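Long-range contacts in CigR Protein (Salmonella enterica subsp. enterica serovar Typhimurium, PDB 4EW5), which is of unknown function but is a putative inner membrane protein, of which this chain forms the C-terminal domain: residues K55-A60 with E73-G78; D79-I84 with A93-V98. All coordinates share one frame; numbering follows the deposited sequence.

Contact 1: residues K55-A60 with E73-G78; sequences KKTVPA and EWKIVG
The K75 side chain lies over the edge strand, its CD resting 3.4 Å from the carbonyl O of K56 and its CB and CG against CB of K55. A bend at chi2 (-79°) slants the chain across the neighbouring strand and brings the ammonium group close to T57. NZ and T57 OG1 are too far apart to bond directly at 3.6 Å; one water spans them, 2.7 Å from K75 NZ, and also donates to the carbonyl O of K55. A second water accepts from K75 NZ and from the backbone N of V58, and donates to W74 O. The lysine thus joins the two segments through two waters, beside the direct backbone pairing. That pairing is a single firm antiparallel bridge: K56 N to I76 O at 2.8 Å and I76 N to K56 O at 2.9 Å, both nearly straight at the hydrogen. On the face these two residues share, K56 CB stands 4.1 Å from I76 CB, while the K56 chain runs on outward, extended. V58 closes the other end. Its CG2 sits 3.8 Å from I76 CG1 and also reaches the carbonyl O of W74, packing into an interior that L63 of helix 60-63 helps to fill. The W74 indole packs on L81 and L83 of strand 80-85, its NE1 bonded to P67 O. Here a short edge strand, 56-57, is laid antiparallel on strand 72-77 at the margin of a four-stranded antiparallel sheet, shortly before P59, at the N-cap position of helix 60-63.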
loop_
_atom_site.group_PDB
_atom_site.type_symbol
_atom_site.label_atom_id
_atom_site.label_comp_id
_atom_site.label_asym_id
_atom_site.label_seq_id
_atom_site.Cartn_x
_atom_site.Cartn_y
_atom_site.Cartn_z
ATOM N N LYS A 55 -22.757 2.392 -4.921
ATOM C CA LYS A 55 -21.381 2.826 -4.751
ATOM C C LYS A 55 -21.437 4.229 -4.189
ATOM O O LYS A 55 -21.890 5.120 -4.861
ATOM C CB LYS A 55 -20.607 2.847 -6.042
ATOM C CG LYS A 55 -21.299 3.439 -7.231
ATOM C CD LYS A 55 -20.469 3.227 -8.491
ATOM C CE LYS A 55 -21.130 3.829 -9.703
ATOM N NZ LYS A 55 -22.144 2.886 -10.223
ATOM N N LYS A 56 -20.971 4.408 -2.962
ATOM C CA LYS A 56 -21.162 5.681 -2.272
ATOM C C LYS A 56 -19.954 6.553 -2.339
ATOM O O LYS A 56 -18.855 6.088 -2.526
ATOM C CB LYS A 56 -21.618 5.432 -0.820
ATOM C CG LYS A 56 -22.861 4.576 -0.746
ATOM C CD LYS A 56 -23.312 4.346 0.678
ATOM C CE LYS A 56 -24.501 3.381 0.686
ATOM N NZ LYS A 56 -25.377 3.530 1.899
ATOM N N THR A 57 -20.165 7.848 -2.200
ATOM C CA THR A 57 -19.092 8.795 -2.404
ATOM C C THR A 57 -18.135 8.835 -1.286
ATOM O O THR A 57 -18.511 8.908 -0.111
ATOM C CB THR A 57 -19.651 10.200 -2.661
ATOM O OG1 THR A 57 -20.323 10.168 -3.941
ATOM C CG2 THR A 57 -18.569 11.270 -2.725
ATOM N N VAL A 58 -16.865 8.860 -1.615
ATOM C CA VAL A 58 -15.829 9.011 -0.616
ATOM C C VAL A 58 -15.599 10.509 -0.444
ATOM O O VAL A 58 -15.433 11.210 -1.455
ATOM C CB VAL A 58 -14.466 8.367 -1.114
ATOM C CG1 VAL A 58 -13.297 8.756 -0.177
ATOM C CG2 VAL A 58 -14.635 6.811 -1.198
ATOM N N PRO A 59 -15.523 11.007 0.791
ATOM C CA PRO A 59 -15.357 12.458 0.987
ATOM C C PRO A 59 -14.005 12.977 0.479
ATOM O O PRO A 59 -13.012 12.268 0.540
ATOM C CB PRO A 59 -15.472 12.637 2.527
ATOM C CG PRO A 59 -15.187 11.300 3.073
ATOM C CD PRO A 59 -15.669 10.315 2.077
ATOM N N ALA A 60 -13.991 14.253 0.039
ATOM C CA ALA A 60 -12.787 14.920 -0.461
ATOM C C ALA A 60 -11.639 14.811 0.491
ATOM O O ALA A 60 -10.491 14.619 0.052
ATOM C CB ALA A 60 -13.058 16.422 -0.781
ATOM N N GLU A 73 -12.586 6.382 -9.993
ATOM C CA GLU A 73 -12.894 7.034 -8.737
ATOM C C GLU A 73 -13.038 6.006 -7.642
ATOM O O GLU A 73 -13.524 4.895 -7.870
ATOM C CB GLU A 73 -14.153 7.825 -8.841
ATOM C CG GLU A 73 -14.503 8.713 -7.674
ATOM C CD GLU A 73 -13.395 9.663 -7.252
ATOM O OE1 GLU A 73 -12.411 9.152 -6.693
ATOM O OE2 GLU A 73 -13.533 10.919 -7.434
ATOM N N TRP A 74 -12.621 6.398 -6.449
ATOM C CA TRP A 74 -12.716 5.555 -5.265
ATOM C C TRP A 74 -14.163 5.655 -4.730
ATOM O O TRP A 74 -14.745 6.770 -4.715
ATOM C CB TRP A 74 -11.750 6.043 -4.211
ATOM C CG TRP A 74 -10.327 5.718 -4.524
ATOM C CD1 TRP A 74 -9.341 6.559 -5.011
ATOM C CD2 TRP A 74 -9.708 4.412 -4.413
ATOM N NE1 TRP A 74 -8.169 5.906 -5.162
ATOM C CE2 TRP A 74 -8.309 4.597 -4.803
ATOM C CE3 TRP A 74 -10.136 3.160 -3.978
ATOM C CZ2 TRP A 74 -7.412 3.570 -4.787
ATOM C CZ3 TRP A 74 -9.203 2.151 -3.957
ATOM C CH2 TRP A 74 -7.872 2.355 -4.345
ATOM N N LYS A 75 -14.745 4.521 -4.356
ATOM C CA LYS A 75 -16.106 4.454 -3.847
ATOM C C LYS A 75 -16.169 3.592 -2.602
ATOM O O LYS A 75 -15.318 2.691 -2.408
ATOM C CB LYS A 75 -17.032 3.887 -4.910
ATOM C CG LYS A 75 -17.106 4.736 -6.139
ATOM C CD LYS A 75 -18.038 5.929 -5.868
ATOM C CE LYS A 75 -17.951 7.006 -6.919
ATOM N NZ LYS A 75 -18.580 8.231 -6.415
ATOM N N ILE A 76 -17.210 3.806 -1.801
ATOM C CA ILE A 76 -17.543 2.909 -0.712
ATOM C C ILE A 76 -18.603 1.918 -1.250
ATOM O O ILE A 76 -19.696 2.316 -1.658
ATOM C CB ILE A 76 -18.135 3.666 0.459
ATOM C CG1 ILE A 76 -17.218 4.890 0.880
ATOM C CG2 ILE A 76 -18.363 2.744 1.683
ATOM C CD1 ILE A 76 -17.822 5.684 2.063
ATOM N N VAL A 77 -18.287 0.640 -1.160
ATOM C CA VAL A 77 -19.145 -0.459 -1.644
ATOM C C VAL A 77 -19.270 -1.424 -0.489
ATOM O O VAL A 77 -18.273 -2.008 -0.081
ATOM C CB VAL A 77 -18.490 -1.137 -2.849
ATOM C CG1 VAL A 77 -19.326 -2.329 -3.322
ATOM C CG2 VAL A 77 -18.351 -0.125 -3.949
ATOM N N GLY A 78 -20.442 -1.452 0.167
ATOM C CA GLY A 78 -20.618 -2.247 1.370
ATOM C C GLY A 78 -19.737 -1.571 2.402
ATOM O O GLY A 78 -19.837 -0.330 2.623
HETATM O O HOH W 1 -21.176 7.902 -5.603
HETATM O O HOH W 2 -16.351 8.938 -4.450
#

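Contact 2: residues D79-I84 with A93-V98; sequences DNLVLI and AIINGV
L81 and I95 form a hydrogen-bonded pair, L81 N to I95 O at 2.9 Å and I95 N to L81 O at 2.8 Å, both nearly straight at the hydrogen. L83 N to A93 O repeats the pattern, but the return bond from A93 N is weak. Just past strand 93-95, N80 OD1 takes two more bonds. The backbone N of G97 approaches in the carbonyl plane, on a lone pair, at 3.0 Å; N96 ND2, at 3.1 Å, comes from almost straight above that plane, off the lone pairs, and is the less well directed of the two, with the amides turned 77° to each other. N80 reaches both donors because its CG stands beside its own backbone N (chi1 -52°), leaning toward N96 and G97. Between the ladder rungs V82 faces I94 as a non-hydrogen-bonded pair. L81, L83, A93 and I95 share the opposite face of the sheet from V82 and I94. There L81 and I95 run side by side, CD2 to CD1 4.2 Å, and V98 CG2 meets L81 CB at 4.0 Å. A20 of helix 11-26 packs on L81 and V98, while I15 and V11 of the second subunit touch I95 and A93. Although a transmembrane helix is predicted across 81-99, the two segments build a buried antiparallel beta hairpin, with one face against the helix and the dimer partner.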
loop_
_atom_site.group_PDB
_atom_site.type_symbol
_atom_site.label_atom_id
_atom_site.label_comp_id
_atom_site.label_asym_id
_atom_site.label_seq_id
_atom_site.Cartn_x
_atom_site.Cartn_y
_atom_site.Cartn_z
ATOM N N ASP A 79 -18.876 -2.351 3.028
ATOM C CA ASP A 79 -17.840 -1.752 3.932
ATOM C C ASP A 79 -16.415 -1.741 3.337
ATOM O O ASP A 79 -15.436 -1.614 4.074
ATOM C CB ASP A 79 -17.887 -2.344 5.312
ATOM C CG ASP A 79 -17.575 -3.831 5.343
ATOM O OD1 ASP A 79 -17.382 -4.405 4.246
ATOM O OD2 ASP A 79 -17.553 -4.380 6.459
ATOM N N ASN A 80 -16.329 -1.805 2.016
ATOM C CA ASN A 80 -15.042 -1.907 1.304
ATOM C C ASN A 80 -14.690 -0.649 0.566
ATOM O O ASN A 80 -15.592 0.154 0.153
ATOM C CB ASN A 80 -15.142 -3.039 0.330
ATOM C CG ASN A 80 -15.642 -4.345 1.004
ATOM O OD1 ASN A 80 -15.087 -4.797 2.023
ATOM N ND2 ASN A 80 -16.814 -4.846 0.549
ATOM N N LEU A 81 -13.406 -0.480 0.271
ATOM C CA LEU A 81 -12.997 0.676 -0.511
ATOM C C LEU A 81 -12.675 0.156 -1.920
ATOM O O LEU A 81 -11.822 -0.745 -2.061
ATOM C CB LEU A 81 -11.732 1.283 0.096
ATOM C CG LEU A 81 -11.104 2.474 -0.610
ATOM C CD1 LEU A 81 -12.067 3.639 -0.878
ATOM C CD2 LEU A 81 -9.821 2.922 0.147
ATOM N N VAL A 82 -13.265 0.735 -2.961
ATOM C CA VAL A 82 -13.212 0.121 -4.308
ATOM C C VAL A 82 -12.938 1.202 -5.339
ATOM O O VAL A 82 -13.632 2.226 -5.355
ATOM C CB VAL A 82 -14.542 -0.599 -4.629
ATOM C CG1 VAL A 82 -14.394 -1.326 -5.981
ATOM C CG2 VAL A 82 -14.942 -1.558 -3.487
ATOM N N LEU A 83 -11.886 1.045 -6.150
ATOM C CA LEU A 83 -11.622 1.925 -7.215
ATOM C C LEU A 83 -12.406 1.374 -8.431
ATOM O O LEU A 83 -12.242 0.193 -8.811
ATOM C CB LEU A 83 -10.160 1.898 -7.612
ATOM C CG LEU A 83 -9.671 2.891 -8.677
ATOM C CD1 LEU A 83 -9.763 4.358 -8.201
ATOM C CD2 LEU A 83 -8.271 2.601 -9.155
ATOM N N ILE A 84 -13.101 2.267 -9.107
ATOM C CA ILE A 84 -14.050 1.852 -10.148
ATOM C C ILE A 84 -13.833 2.767 -11.340
ATOM O O ILE A 84 -13.693 3.995 -11.166
ATOM C CB ILE A 84 -15.484 1.999 -9.575
ATOM C CG1 ILE A 84 -15.721 0.921 -8.538
ATOM C CG2 ILE A 84 -16.551 1.857 -10.612
ATOM C CD1 ILE A 84 -17.035 1.058 -7.762
ATOM N N ALA A 93 -9.683 -2.045 -8.229
ATOM C CA ALA A 93 -8.918 -2.413 -7.042
ATOM C C ALA A 93 -9.901 -2.468 -5.953
ATOM O O ALA A 93 -10.878 -1.712 -6.000
ATOM C CB ALA A 93 -7.832 -1.376 -6.701
ATOM N N ILE A 94 -9.673 -3.394 -5.019
ATOM C CA ILE A 94 -10.561 -3.637 -3.951
ATOM C C ILE A 94 -9.686 -3.708 -2.672
ATOM O O ILE A 94 -8.730 -4.466 -2.593
ATOM C CB ILE A 94 -11.279 -4.999 -4.072
ATOM C CG1 ILE A 94 -12.087 -5.081 -5.379
ATOM C CG2 ILE A 94 -12.195 -5.276 -2.862
ATOM C CD1 ILE A 94 -12.400 -6.530 -5.732
ATOM N N ILE A 95 -10.038 -2.933 -1.677
ATOM C CA ILE A 95 -9.447 -3.043 -0.334
ATOM C C ILE A 95 -10.546 -3.310 0.635
ATOM O O ILE A 95 -11.372 -2.453 0.960
ATOM C CB ILE A 95 -8.717 -1.732 0.012
ATOM C CG1 ILE A 95 -7.736 -1.422 -1.116
ATOM C CG2 ILE A 95 -8.030 -1.793 1.362
ATOM C CD1 ILE A 95 -7.142 -0.034 -1.033
ATOM N N ASN A 96 -10.623 -4.536 1.107
ATOM C CA ASN A 96 -11.742 -4.953 1.934
ATOM C C ASN A 96 -11.714 -4.507 3.411
ATOM O O ASN A 96 -10.665 -4.354 4.021
ATOM C CB ASN A 96 -11.858 -6.487 1.870
ATOM C CG ASN A 96 -12.357 -6.983 0.509
ATOM O OD1 ASN A 96 -11.781 -7.877 -0.050
ATOM N ND2 ASN A 96 -13.397 -6.376 -0.018
ATOM N N GLY A 97 -12.885 -4.228 3.936
ATOM C CA GLY A 97 -13.092 -3.991 5.324
ATOM C C GLY A 97 -12.735 -2.623 5.890
ATOM O O GLY A 97 -12.834 -2.412 7.124
ATOM N N VAL A 98 -12.375 -1.711 4.987
ATOM C CA VAL A 98 -11.873 -0.386 5.368
ATOM C C VAL A 98 -12.851 0.384 6.239
ATOM O O VAL A 98 -12.452 1.037 7.158
ATOM C CB VAL A 98 -11.526 0.390 4.071
ATOM C CG1 VAL A 98 -11.376 1.909 4.326
ATOM C CG2 VAL A 98 -10.234 -0.201 3.502
#

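How the contacts relate
Contact 1 and contact 2 are neighbouring parts of one antiparallel sheet, their centres about 9 Å apart. Strands 72-77 and 80-85 follow each other in the chain and lie side by side; across the whole sheet the strands are in chain order, with 56-57 and 91-95 outermost. Probable backbone hydrogen bonds join the contacts: K75 N to V82 O at 2.7 Å and E73 N to I84 O at 2.9 Å. W74 adds a side-chain link, its CE3 lying 3.6 Å from L81 CG. Contact 1 is partly buried, its centre about 8 Å from that of the chain; contact 2 is buried, its centre about 2 Å from it. Near the latter, a 1,2-ethanediol, probably from crystallisation, sits about 5 Å from the A93 side chain.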